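Enoyl-CoA hydratase (Mycobacterium thermoresistibile, PDB 3T3W) probably catalyses the hydration of enoyl-CoA thioesters in lipid metabolism, as a crotonase-fold hydratase assembled from six chains. Local coordinates at residues F[100-105]-F[251-256]; F[108-113]-F[132-137]; F[138-143]-F[227-232]; F[163-168]-F[246-251]. All blocks are in the same frame, centred on the assembly; numbering follows the deposited sequence.

Contact 1. Residues F[100-105]-F[251-256]; sequences AHESRR and IHQTGH. With ZN (zinc ion), chain T.
Helix segments 100-105 and 251-256 run roughly antiparallel, at 142°, with their axes still 11.8 Å apart at closest approach, and E102 faces Q253 across the gap. Side chains and a zinc ion bridge that distance. The carboxylate of E102 reaches over from the first helix and grips the metal with both oxygens, OE1 at 2.2 Å and OE2 at 2.1 Å from the zinc. H252 and H256, one helical turn apart, each bind through NE2, 2.1 Å from the zinc: H252 from the far side of the E102 carboxylate, H256 roughly at right angles to it. The two imidazoles leave their helix differently: CG of H252 is anti to the backbone N (chi1 177°), whereas that of H256 lies beside its own N, and both nitrogens thereby converge on one point. A water, 2.1 Å from the zinc, and E163 OE2, opposite H256, complete the six ligand atoms. OE2 of E102 carries a second load, since Q253 NE2 donates to it at 2.8 Å with a bent N-H...O angle of 134°. That amide approaches on the anti side, tilted out of the carboxylate plane, and the two flat groups stand nearly perpendicular. Behind the ring nitrogens, H252 ND1 is bonded to the carbonyl of G161 and H256 ND1 to that of P266, which fixes how each ring is turned about its metal bond. Two carboxylates and two neutral imidazoles would roughly balance the charge of the zinc, and the metal probably polarises its bound water.

Contact 2. Residues F[108-113]-F[132-137]; sequences EYSLRW and GLLLCW
S110 and W113, one turn apart on helix 95-115, carry this contact with the short helix 133-136. S110 comes first: its CA lies 6.1 Å from the CA of L134, and with OG beside the backbone N (chi1 -74°) the hydroxyl donates to the carbonyl O of L134 over 2.9 Å. The donor is tilted 28° from the carbonyl plane. The same OG packs against the L134 side chain, 3.4 Å from its CB, and Y164 touches S110 from outside the two segments. Helix 133-136 follows G132 after strand 127-129; in crotonase-like enzymes the start of the equivalent helix supplies a backbone N-H of the oxyanion hole, and its position here is consistent with a similar role. The serine ties this helix to the long helix 95-115, and the L134 side chain extends to about 8 Å from the bound zinc. W113 then returns to the contact with the six-membered end of its indole. CZ3 has the L134 carbonyl O at the ring edge, 3.7 Å away, while CD2 of L135 lies 3.8 Å from CZ3, the leucine side chain running alongside the indole and pointing the same way. One indole face rests over the Y109 carbonyl of its own helix; W56 stacks on the ring, and NE1 is hydrogen-bonded to D53 of helix 46-61, whose L49 and L52 also touch L135.

Contact 3. Residues F[138-143]-F[227-232]; sequences PCDLII and QAKRAV. With EDO (1,2-ethanediol), chain H.
D140 and K229 form a buried salt bridge between the residue just before strand 141-145 and helix 222-239. K229 NZ donates to D140 OD2 over 2.8 Å, using the syn lone pair of that oxygen. The lysine chain crosses the aspartate at about a right angle, and its last carbons lie against the carboxylate: CE is 3.2 Å from D140 OD1. K229 spans the gap because its chain is extended throughout, CG anti to the backbone N (chi1 176°), so that a CA 7.9 Å from the CA of D140 still delivers its ammonium group to the carboxylate. Water 2 accepts from K229 NZ at 2.9 Å and donates to the carbonyl O of P138 at 2.7 Å, and the carbonyls of V116 and K118 also lie in bonding range of NZ; four acceptors thus surround the ammonium and must share its three hydrogens. D140 has partners of its own. Its OD2 receives the backbone N of S120 besides the lysine, and its OD1 forms a salt bridge with K177 of a neighbouring subunit. With two lysines around it, the buried carboxylate is most likely ionised. A 1,2-ethanediol molecule, probably from the crystallisation liquor, donates from its O1 to the D140 carbonyl O at 2.9 Å and also bonds to that K177. Farther out, L141 pairs by backbone hydrogen bonds with S120 and A122, continuing the chain into the central sheet. Within this crotonase-like chain the pair joins helix 222-239 to the start of the central-sheet strand 141-145, right at a subunit interface.

Contact 4. Residues F[163-168]-F[246-251]; sequences EYHGHT and QSVFDI. With ZN (zinc ion), chain T.
The F249 ring presents its edge to segment 163-168: the carbonyl O of E163 lies in the ring plane, 3.7 Å from CD1, while CB of E163 stands 4.1 Å from that same CD1. Y99 meets this phenyl ring edge-to-face from helix 95-115. The second flat group, the imidazole of H165, has H167 ND1 over one face and CB of T168 in plane at its edge. V248 approaches it obliquely, with CG1 3.4 Å from H165 CB and 3.7 Å from H165 CG, and its other methyl, CG2, also lies near those two carbons. Holding H165 CG anti to the backbone N (chi1 -171°) lets NE2 reach T168 OG1 at 2.8 Å, a bond in which either atom may be the donor. H165 is also the centre of an inverse gamma turn, closed by the bond from G166 N to the Y164 carbonyl. T235 of a neighbouring subunit packs on both H165 and V248, so this pair lies at an interface of the assembly. E163 bends at chi2 (83°), which carries its carboxylate past the phenyl ring to the zinc, where OE2 binds at 2.1 Å; OE1 stays 4.1 Å from the metal, so E163 is a monodentate ligand, unlike the two-oxygen E102. E102, H252, H256 and water 1 supply the rest of the shell. No hydrogen bond links the segments: F249 and V248 hold the loop by van der Waals packing, with one carbonyl oxygen at a ring edge, while the carboxylate at its start acts as a metal ligand.

In the fold
Helix 95-115 serves contacts 1 and 2, and helix 241-263 serves contacts 1 and 4. Contacts 1 and 4, with centres 10 Å apart, share I251 and meet at the zinc, whose protein ligands come from both. Contact 2, near the geometric centre of the chain, lies 14, 12 and 13 Å from contacts 1, 4 and 3, and contacts 1 and 3 lie 26 Å apart, all between centres. Along the sequence contact 1 spans the other three, contact 2 closes before contacts 3 and 4 open, and the segments of those two alternate. The final helices, 222-239 and 241-263, thus pack against earlier parts of the crotonase fold, and contacts 1, 3 and 4 touch one neighbouring subunit.

Contact 1. Residues F[100-105]-F[251-256]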
# COMPACT_ATOMS: atom_id res chain seq x y z
N ALA F 100 -13.56 15.59 -17.61
CA ALA F 100 -14.75 14.78 -17.62
C ALA F 100 -14.73 13.83 -18.81
O ALA F 100 -15.02 12.62 -18.65
CB ALA F 100 -16.00 15.67 -17.68
N HIS F 101 -14.46 14.33 -20.01
CA HIS F 101 -14.56 13.47 -21.18
C HIS F 101 -13.45 12.41 -21.20
O HIS F 101 -13.70 11.24 -21.56
CB HIS F 101 -14.58 14.34 -22.42
CG HIS F 101 -15.94 14.92 -22.71
ND1 HIS F 101 -16.34 16.13 -22.24
CD2 HIS F 101 -17.04 14.38 -23.36
CE1 HIS F 101 -17.62 16.36 -22.63
NE2 HIS F 101 -18.03 15.31 -23.32
N GLU F 102 -12.25 12.78 -20.81
CA GLU F 102 -11.15 11.81 -20.81
C GLU F 102 -11.36 10.79 -19.68
O GLU F 102 -11.00 9.61 -19.82
CB GLU F 102 -9.80 12.51 -20.63
CG GLU F 102 -9.40 13.37 -21.84
CD GLU F 102 -7.90 13.61 -21.96
OE1 GLU F 102 -7.45 13.93 -23.12
OE2 GLU F 102 -7.16 13.46 -20.95
N SER F 103 -11.95 11.22 -18.57
CA SER F 103 -12.17 10.27 -17.47
C SER F 103 -13.12 9.15 -17.90
O SER F 103 -12.99 8.02 -17.43
CB SER F 103 -12.60 10.92 -16.15
OG SER F 103 -13.90 11.39 -16.21
N ARG F 104 -14.06 9.46 -18.78
CA ARG F 104 -15.02 8.49 -19.25
C ARG F 104 -14.43 7.61 -20.35
O ARG F 104 -14.29 6.38 -20.21
CB ARG F 104 -16.28 9.21 -19.76
CG ARG F 104 -17.35 8.27 -20.32
CD ARG F 104 -18.46 9.02 -21.05
NE ARG F 104 -19.27 8.10 -21.86
CZ ARG F 104 -20.17 8.47 -22.76
NH1 ARG F 104 -20.40 9.77 -23.00
NH2 ARG F 104 -20.86 7.54 -23.45
N ARG F 105 -14.05 8.20 -21.47
CA ARG F 105 -13.73 7.35 -22.64
C ARG F 105 -12.30 6.79 -22.67
O ARG F 105 -12.04 5.83 -23.39
CB ARG F 105 -14.00 8.08 -23.93
CG ARG F 105 -15.48 8.35 -24.12
CD ARG F 105 -15.71 8.85 -25.55
NE ARG F 105 -17.10 8.90 -25.93
CZ ARG F 105 -17.90 9.96 -25.85
NH1 ARG F 105 -17.46 11.10 -25.33
NH2 ARG F 105 -19.14 9.87 -26.34
N ILE F 251 -2.06 13.53 -12.77
CA ILE F 251 -0.77 14.05 -13.31
C ILE F 251 -0.93 14.41 -14.82
O ILE F 251 -0.51 15.48 -15.27
CB ILE F 251 0.36 13.04 -13.05
CG1 ILE F 251 0.62 12.91 -11.55
CG2 ILE F 251 1.64 13.41 -13.85
CD1 ILE F 251 1.48 11.71 -11.10
N HIS F 252 -1.53 13.50 -15.57
CA HIS F 252 -1.83 13.71 -16.98
C HIS F 252 -2.65 14.98 -17.17
O HIS F 252 -2.33 15.82 -18.02
CB HIS F 252 -2.50 12.48 -17.52
CG HIS F 252 -2.94 12.60 -18.96
ND1 HIS F 252 -2.24 12.06 -19.98
CD2 HIS F 252 -4.05 13.23 -19.53
CE1 HIS F 252 -2.86 12.35 -21.15
NE2 HIS F 252 -3.95 13.08 -20.89
N GLN F 253 -3.66 15.16 -16.34
CA GLN F 253 -4.51 16.33 -16.44
C GLN F 253 -3.79 17.65 -16.11
O GLN F 253 -4.14 18.71 -16.65
CB GLN F 253 -5.79 16.13 -15.60
CG GLN F 253 -6.70 15.03 -16.12
CD GLN F 253 -7.22 15.27 -17.52
OE1 GLN F 253 -7.45 16.40 -17.92
NE2 GLN F 253 -7.36 14.20 -18.30
N THR F 254 -2.79 17.62 -15.23
CA THR F 254 -2.00 18.85 -15.01
C THR F 254 -1.26 19.24 -16.31
O THR F 254 -0.92 20.43 -16.50
CB THR F 254 -0.96 18.76 -13.85
OG1 THR F 254 0.10 17.84 -14.18
CG2 THR F 254 -1.67 18.39 -12.54
N GLY F 255 -1.00 18.27 -17.18
CA GLY F 255 -0.39 18.56 -18.50
C GLY F 255 -1.31 19.35 -19.36
O GLY F 255 -0.95 20.40 -19.96
N HIS F 256 -2.55 18.89 -19.40
CA HIS F 256 -3.58 19.63 -20.12
C HIS F 256 -3.77 21.00 -19.54
O HIS F 256 -3.92 21.98 -20.30
CB HIS F 256 -4.93 18.93 -20.11
CG HIS F 256 -4.98 17.71 -20.98
ND1 HIS F 256 -4.70 17.76 -22.32
CD2 HIS F 256 -5.26 16.39 -20.69
CE1 HIS F 256 -4.85 16.53 -22.84
NE2 HIS F 256 -5.20 15.69 -21.86
ZN ZN T . -5.46 13.63 -22.20
O HOH W 1 -4.20 13.63 -23.89

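Contact 2. Residues F[108-113]-F[132-137]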
# COMPACT_ATOMS: atom_id res chain seq x y z
N GLU F 108 -12.06 5.30 -17.70
CA GLU F 108 -13.13 4.40 -17.23
C GLU F 108 -13.33 3.23 -18.22
O GLU F 108 -13.47 2.07 -17.81
CB GLU F 108 -14.44 5.17 -17.03
CG GLU F 108 -15.65 4.35 -16.56
CD GLU F 108 -16.97 5.12 -16.63
OE1 GLU F 108 -16.97 6.34 -16.30
OE2 GLU F 108 -17.99 4.51 -17.06
N TYR F 109 -13.31 3.52 -19.52
CA TYR F 109 -13.47 2.47 -20.52
C TYR F 109 -12.36 1.46 -20.40
O TYR F 109 -12.61 0.27 -20.38
CB TYR F 109 -13.47 3.07 -21.92
CG TYR F 109 -14.79 3.66 -22.42
CD1 TYR F 109 -15.89 3.87 -21.59
CD2 TYR F 109 -14.90 4.06 -23.76
CE1 TYR F 109 -17.08 4.45 -22.08
CE2 TYR F 109 -16.09 4.63 -24.25
CZ TYR F 109 -17.16 4.83 -23.42
OH TYR F 109 -18.35 5.43 -23.91
N SER F 110 -11.12 1.93 -20.34
CA SER F 110 -9.97 1.03 -20.35
C SER F 110 -9.98 0.17 -19.07
O SER F 110 -9.70 -1.03 -19.13
CB SER F 110 -8.66 1.79 -20.52
OG SER F 110 -8.46 2.24 -21.85
N LEU F 111 -10.32 0.76 -17.92
CA LEU F 111 -10.45 -0.04 -16.69
C LEU F 111 -11.58 -1.07 -16.75
O LEU F 111 -11.40 -2.20 -16.31
CB LEU F 111 -10.59 0.88 -15.46
CG LEU F 111 -9.28 1.47 -14.95
CD1 LEU F 111 -9.59 2.56 -13.91
CD2 LEU F 111 -8.35 0.39 -14.36
N ARG F 112 -12.70 -0.70 -17.35
CA ARG F 112 -13.79 -1.61 -17.50
C ARG F 112 -13.37 -2.81 -18.35
O ARG F 112 -13.65 -3.96 -17.98
CB ARG F 112 -14.99 -0.92 -18.16
CG ARG F 112 -16.10 -1.90 -18.37
CD ARG F 112 -17.44 -1.25 -18.40
NE ARG F 112 -17.63 -0.23 -19.41
CZ ARG F 112 -17.85 1.06 -19.15
NH1 ARG F 112 -18.13 1.90 -20.14
NH2 ARG F 112 -17.79 1.53 -17.91
N TRP F 113 -12.65 -2.58 -19.44
CA TRP F 113 -12.20 -3.71 -20.28
C TRP F 113 -11.21 -4.61 -19.53
O TRP F 113 -11.29 -5.86 -19.61
CB TRP F 113 -11.56 -3.19 -21.55
CG TRP F 113 -12.45 -2.26 -22.31
CD1 TRP F 113 -13.84 -2.19 -22.31
CD2 TRP F 113 -12.00 -1.19 -23.19
NE1 TRP F 113 -14.28 -1.15 -23.13
CE2 TRP F 113 -13.20 -0.54 -23.71
CE3 TRP F 113 -10.75 -0.74 -23.59
CZ2 TRP F 113 -13.13 0.55 -24.57
CZ3 TRP F 113 -10.69 0.35 -24.46
CH2 TRP F 113 -11.86 0.98 -24.94
N GLY F 132 -3.25 4.09 -28.58
CA GLY F 132 -3.26 2.66 -28.94
C GLY F 132 -3.02 1.72 -27.74
O GLY F 132 -3.60 0.61 -27.63
N LEU F 133 -2.16 2.16 -26.83
CA LEU F 133 -1.82 1.39 -25.63
C LEU F 133 -3.02 1.22 -24.71
O LEU F 133 -3.10 0.24 -23.95
CB LEU F 133 -0.68 2.08 -24.88
CG LEU F 133 0.63 2.17 -25.71
CD1 LEU F 133 1.56 3.20 -25.10
CD2 LEU F 133 1.30 0.78 -25.77
N LEU F 134 -3.96 2.16 -24.76
CA LEU F 134 -5.19 2.05 -23.97
C LEU F 134 -6.13 0.97 -24.50
O LEU F 134 -7.04 0.55 -23.78
CB LEU F 134 -5.93 3.39 -23.88
CG LEU F 134 -5.54 4.28 -22.73
CD1 LEU F 134 -4.08 4.72 -22.88
CD2 LEU F 134 -6.45 5.48 -22.59
N LEU F 135 -5.88 0.48 -25.71
CA LEU F 135 -6.68 -0.61 -26.26
C LEU F 135 -6.07 -1.98 -25.95
O LEU F 135 -6.82 -2.90 -25.67
CB LEU F 135 -6.89 -0.45 -27.75
CG LEU F 135 -7.40 0.94 -28.23
CD1 LEU F 135 -7.73 0.89 -29.74
CD2 LEU F 135 -8.61 1.40 -27.40
N CYS F 136 -4.74 -2.12 -26.02
CA CYS F 136 -4.12 -3.41 -25.82
C CYS F 136 -3.76 -3.67 -24.36
O CYS F 136 -3.88 -4.82 -23.90
CB CYS F 136 -2.90 -3.62 -26.75
SG CYS F 136 -1.56 -2.45 -26.56
N TRP F 137 -3.30 -2.67 -23.60
CA TRP F 137 -2.95 -2.94 -22.19
C TRP F 137 -4.05 -3.55 -21.36
O TRP F 137 -3.75 -4.42 -20.52
CB TRP F 137 -2.39 -1.71 -21.49
CG TRP F 137 -0.97 -1.35 -21.80
CD1 TRP F 137 0.06 -2.18 -22.19
CD2 TRP F 137 -0.36 -0.04 -21.61
NE1 TRP F 137 1.24 -1.49 -22.31
CE2 TRP F 137 1.06 -0.19 -21.96
CE3 TRP F 137 -0.83 1.20 -21.22
CZ2 TRP F 137 1.93 0.86 -21.90
CZ3 TRP F 137 0.06 2.25 -21.17
CH2 TRP F 137 1.41 2.08 -21.48

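Contact 3. Residues F[138-143]-F[227-232]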
# COMPACT_ATOMS: atom_id res chain seq x y z
N PRO F 138 -5.33 -3.16 -21.56
CA PRO F 138 -6.42 -3.81 -20.78
C PRO F 138 -6.62 -5.31 -21.07
O PRO F 138 -7.29 -6.00 -20.31
CB PRO F 138 -7.66 -2.99 -21.16
CG PRO F 138 -7.05 -1.63 -21.45
CD PRO F 138 -5.81 -1.95 -22.24
N CYS F 139 -6.12 -5.78 -22.21
CA CYS F 139 -6.19 -7.19 -22.52
C CYS F 139 -5.24 -7.97 -21.61
O CYS F 139 -4.21 -7.47 -21.17
CB CYS F 139 -5.87 -7.46 -24.00
SG CYS F 139 -7.08 -6.75 -25.17
N ASP F 140 -5.59 -9.21 -21.33
CA ASP F 140 -4.80 -10.06 -20.49
C ASP F 140 -3.46 -10.44 -21.10
O ASP F 140 -2.45 -10.44 -20.40
CB ASP F 140 -5.57 -11.33 -20.10
CG ASP F 140 -6.80 -11.01 -19.27
OD1 ASP F 140 -6.65 -10.25 -18.27
OD2 ASP F 140 -7.90 -11.45 -19.67
N LEU F 141 -3.49 -10.85 -22.36
CA LEU F 141 -2.33 -11.29 -23.11
C LEU F 141 -2.18 -10.42 -24.36
O LEU F 141 -3.19 -9.92 -24.92
CB LEU F 141 -2.50 -12.73 -23.56
CG LEU F 141 -2.99 -13.74 -22.51
CD1 LEU F 141 -3.07 -15.17 -23.12
CD2 LEU F 141 -2.06 -13.78 -21.29
N ILE F 142 -0.93 -10.19 -24.75
CA ILE F 142 -0.62 -9.49 -26.01
C ILE F 142 0.28 -10.35 -26.91
O ILE F 142 1.35 -10.83 -26.48
CB ILE F 142 -0.00 -8.10 -25.80
CG1 ILE F 142 -0.92 -7.19 -24.94
CG2 ILE F 142 0.29 -7.46 -27.18
CD1 ILE F 142 -0.30 -5.85 -24.53
N ILE F 143 -0.18 -10.57 -28.15
CA ILE F 143 0.63 -11.23 -29.18
C ILE F 143 0.98 -10.13 -30.19
O ILE F 143 0.09 -9.41 -30.64
CB ILE F 143 -0.18 -12.38 -29.86
CG1 ILE F 143 -0.76 -13.38 -28.80
CG2 ILE F 143 0.68 -13.14 -30.92
CD1 ILE F 143 0.24 -14.05 -27.89
N GLN F 227 -11.39 -16.82 -12.22
CA GLN F 227 -10.69 -16.65 -10.94
C GLN F 227 -9.16 -16.67 -11.09
O GLN F 227 -8.49 -16.01 -10.29
CB GLN F 227 -11.21 -17.59 -9.89
CG GLN F 227 -12.70 -17.36 -9.48
CD GLN F 227 -13.02 -15.96 -8.96
OE1 GLN F 227 -13.12 -15.01 -9.71
NE2 GLN F 227 -13.13 -15.84 -7.63
N ALA F 228 -8.62 -17.31 -12.13
CA ALA F 228 -7.18 -17.15 -12.46
C ALA F 228 -6.91 -15.70 -12.83
O ALA F 228 -5.93 -15.09 -12.38
CB ALA F 228 -6.74 -18.05 -13.63
N LYS F 229 -7.78 -15.14 -13.66
CA LYS F 229 -7.65 -13.72 -14.04
C LYS F 229 -7.75 -12.83 -12.79
O LYS F 229 -6.92 -11.91 -12.62
CB LYS F 229 -8.71 -13.31 -15.07
CG LYS F 229 -8.69 -11.83 -15.43
CD LYS F 229 -9.62 -11.60 -16.63
CE LYS F 229 -9.62 -10.14 -17.04
NZ LYS F 229 -9.95 -9.97 -18.50
N ARG F 230 -8.73 -13.12 -11.93
CA ARG F 230 -8.88 -12.35 -10.72
C ARG F 230 -7.65 -12.45 -9.82
O ARG F 230 -7.25 -11.46 -9.20
CB ARG F 230 -10.11 -12.79 -9.93
CG ARG F 230 -10.44 -11.76 -8.82
CD ARG F 230 -11.64 -12.13 -8.07
NE ARG F 230 -12.02 -11.20 -6.99
CZ ARG F 230 -12.59 -9.99 -7.12
NH1 ARG F 230 -12.75 -9.41 -8.28
NH2 ARG F 230 -12.97 -9.35 -6.04
N ALA F 231 -7.13 -13.66 -9.64
CA ALA F 231 -5.94 -13.85 -8.83
C ALA F 231 -4.83 -12.87 -9.22
O ALA F 231 -4.21 -12.20 -8.37
CB ALA F 231 -5.44 -15.32 -8.94
N VAL F 232 -4.55 -12.78 -10.52
CA VAL F 232 -3.47 -11.89 -10.96
C VAL F 232 -3.86 -10.40 -10.83
O VAL F 232 -3.10 -9.59 -10.34
CB VAL F 232 -3.05 -12.25 -12.39
CG1 VAL F 232 -2.06 -11.24 -13.00
CG2 VAL F 232 -2.47 -13.69 -12.41
C1 EDO H . -1.97 -7.69 -18.09
O1 EDO H . -2.36 -9.02 -17.90
C2 EDO H . -2.03 -6.94 -16.79
O2 EDO H . -3.42 -6.84 -16.42
O HOH W 2 -9.37 -7.70 -20.20

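Contact 4. Residues F[163-168]-F[246-251]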
# COMPACT_ATOMS: atom_id res chain seq x y z
N GLU F 163 -3.26 8.71 -20.62
CA GLU F 163 -4.16 8.85 -19.47
C GLU F 163 -4.19 7.65 -18.54
O GLU F 163 -4.54 7.80 -17.35
CB GLU F 163 -5.59 9.04 -20.02
CG GLU F 163 -5.84 10.38 -20.70
CD GLU F 163 -5.41 10.51 -22.18
OE1 GLU F 163 -4.77 9.58 -22.73
OE2 GLU F 163 -5.67 11.59 -22.76
N TYR F 164 -3.86 6.47 -19.05
CA TYR F 164 -3.90 5.20 -18.35
C TYR F 164 -2.45 4.74 -18.28
O TYR F 164 -1.87 4.28 -19.28
CB TYR F 164 -4.75 4.21 -19.15
CG TYR F 164 -4.96 2.81 -18.61
CD1 TYR F 164 -6.14 2.47 -17.95
CD2 TYR F 164 -4.06 1.78 -18.86
CE1 TYR F 164 -6.38 1.17 -17.49
CE2 TYR F 164 -4.32 0.47 -18.45
CZ TYR F 164 -5.50 0.16 -17.77
OH TYR F 164 -5.79 -1.12 -17.36
N HIS F 165 -1.86 4.95 -17.12
CA HIS F 165 -0.43 4.75 -16.95
C HIS F 165 -0.10 3.28 -16.69
O HIS F 165 0.21 2.87 -15.58
CB HIS F 165 0.16 5.66 -15.86
CG HIS F 165 1.67 5.64 -15.82
ND1 HIS F 165 2.43 6.47 -16.58
CD2 HIS F 165 2.55 4.76 -15.20
CE1 HIS F 165 3.73 6.17 -16.38
NE2 HIS F 165 3.80 5.12 -15.55
N GLY F 166 -0.09 2.49 -17.76
CA GLY F 166 0.39 1.12 -17.73
C GLY F 166 1.92 1.05 -17.79
O GLY F 166 2.49 0.01 -17.49
N HIS F 167 2.56 2.15 -18.21
CA HIS F 167 3.95 2.11 -18.62
C HIS F 167 4.84 1.47 -17.56
O HIS F 167 5.67 0.59 -17.87
CB HIS F 167 4.51 3.52 -18.91
CG HIS F 167 3.63 4.38 -19.78
ND1 HIS F 167 2.36 4.76 -19.40
CD2 HIS F 167 3.88 5.01 -21.00
CE1 HIS F 167 1.84 5.57 -20.36
NE2 HIS F 167 2.79 5.74 -21.33
N THR F 168 4.76 1.96 -16.34
CA THR F 168 5.63 1.48 -15.28
C THR F 168 5.43 -0.00 -14.98
O THR F 168 6.38 -0.71 -14.70
CB THR F 168 5.46 2.32 -14.00
OG1 THR F 168 5.82 3.68 -14.31
CG2 THR F 168 6.38 1.86 -12.83
N GLN F 246 -5.30 5.90 -11.01
CA GLN F 246 -6.04 7.09 -10.65
C GLN F 246 -5.10 8.28 -10.38
O GLN F 246 -5.38 9.44 -10.82
CB GLN F 246 -6.98 6.81 -9.47
CG GLN F 246 -8.09 5.78 -9.73
CD GLN F 246 -9.03 6.17 -10.84
OE1 GLN F 246 -9.27 7.36 -11.10
NE2 GLN F 246 -9.62 5.16 -11.50
N SER F 247 -3.99 8.03 -9.68
CA SER F 247 -3.03 9.07 -9.39
C SER F 247 -2.46 9.69 -10.66
O SER F 247 -2.39 10.94 -10.78
CB SER F 247 -1.91 8.53 -8.50
OG SER F 247 -1.20 9.57 -7.89
N VAL F 248 -2.06 8.84 -11.60
CA VAL F 248 -1.40 9.35 -12.79
C VAL F 248 -2.39 10.06 -13.70
O VAL F 248 -2.04 11.02 -14.39
CB VAL F 248 -0.57 8.26 -13.53
CG1 VAL F 248 0.11 8.87 -14.75
CG2 VAL F 248 0.49 7.68 -12.57
N PHE F 249 -3.66 9.69 -13.65
CA PHE F 249 -4.67 10.41 -14.42
C PHE F 249 -4.66 11.90 -14.06
O PHE F 249 -4.63 12.75 -14.94
CB PHE F 249 -6.06 9.80 -14.25
CG PHE F 249 -7.10 10.48 -15.08
CD1 PHE F 249 -7.16 10.27 -16.44
CD2 PHE F 249 -7.98 11.38 -14.52
CE1 PHE F 249 -8.12 10.88 -17.22
CE2 PHE F 249 -8.96 12.02 -15.32
CZ PHE F 249 -9.01 11.74 -16.67
N ASP F 250 -4.59 12.22 -12.78
CA ASP F 250 -4.48 13.61 -12.38
C ASP F 250 -3.16 14.27 -12.84
O ASP F 250 -3.17 15.44 -13.26
CB ASP F 250 -4.69 13.81 -10.87
CG ASP F 250 -6.09 13.40 -10.45
OD1 ASP F 250 -7.05 14.03 -11.00
OD2 ASP F 250 -6.24 12.41 -9.65
N ILE F 251 -2.06 13.53 -12.77
CA ILE F 251 -0.77 14.05 -13.31
C ILE F 251 -0.93 14.41 -14.82
O ILE F 251 -0.51 15.48 -15.27
CB ILE F 251 0.36 13.04 -13.05
CG1 ILE F 251 0.62 12.91 -11.55
CG2 ILE F 251 1.64 13.41 -13.85
CD1 ILE F 251 1.48 11.71 -11.10
ZN ZN T . -5.46 13.63 -22.20
O HOH W 1 -4.20 13.63 -23.89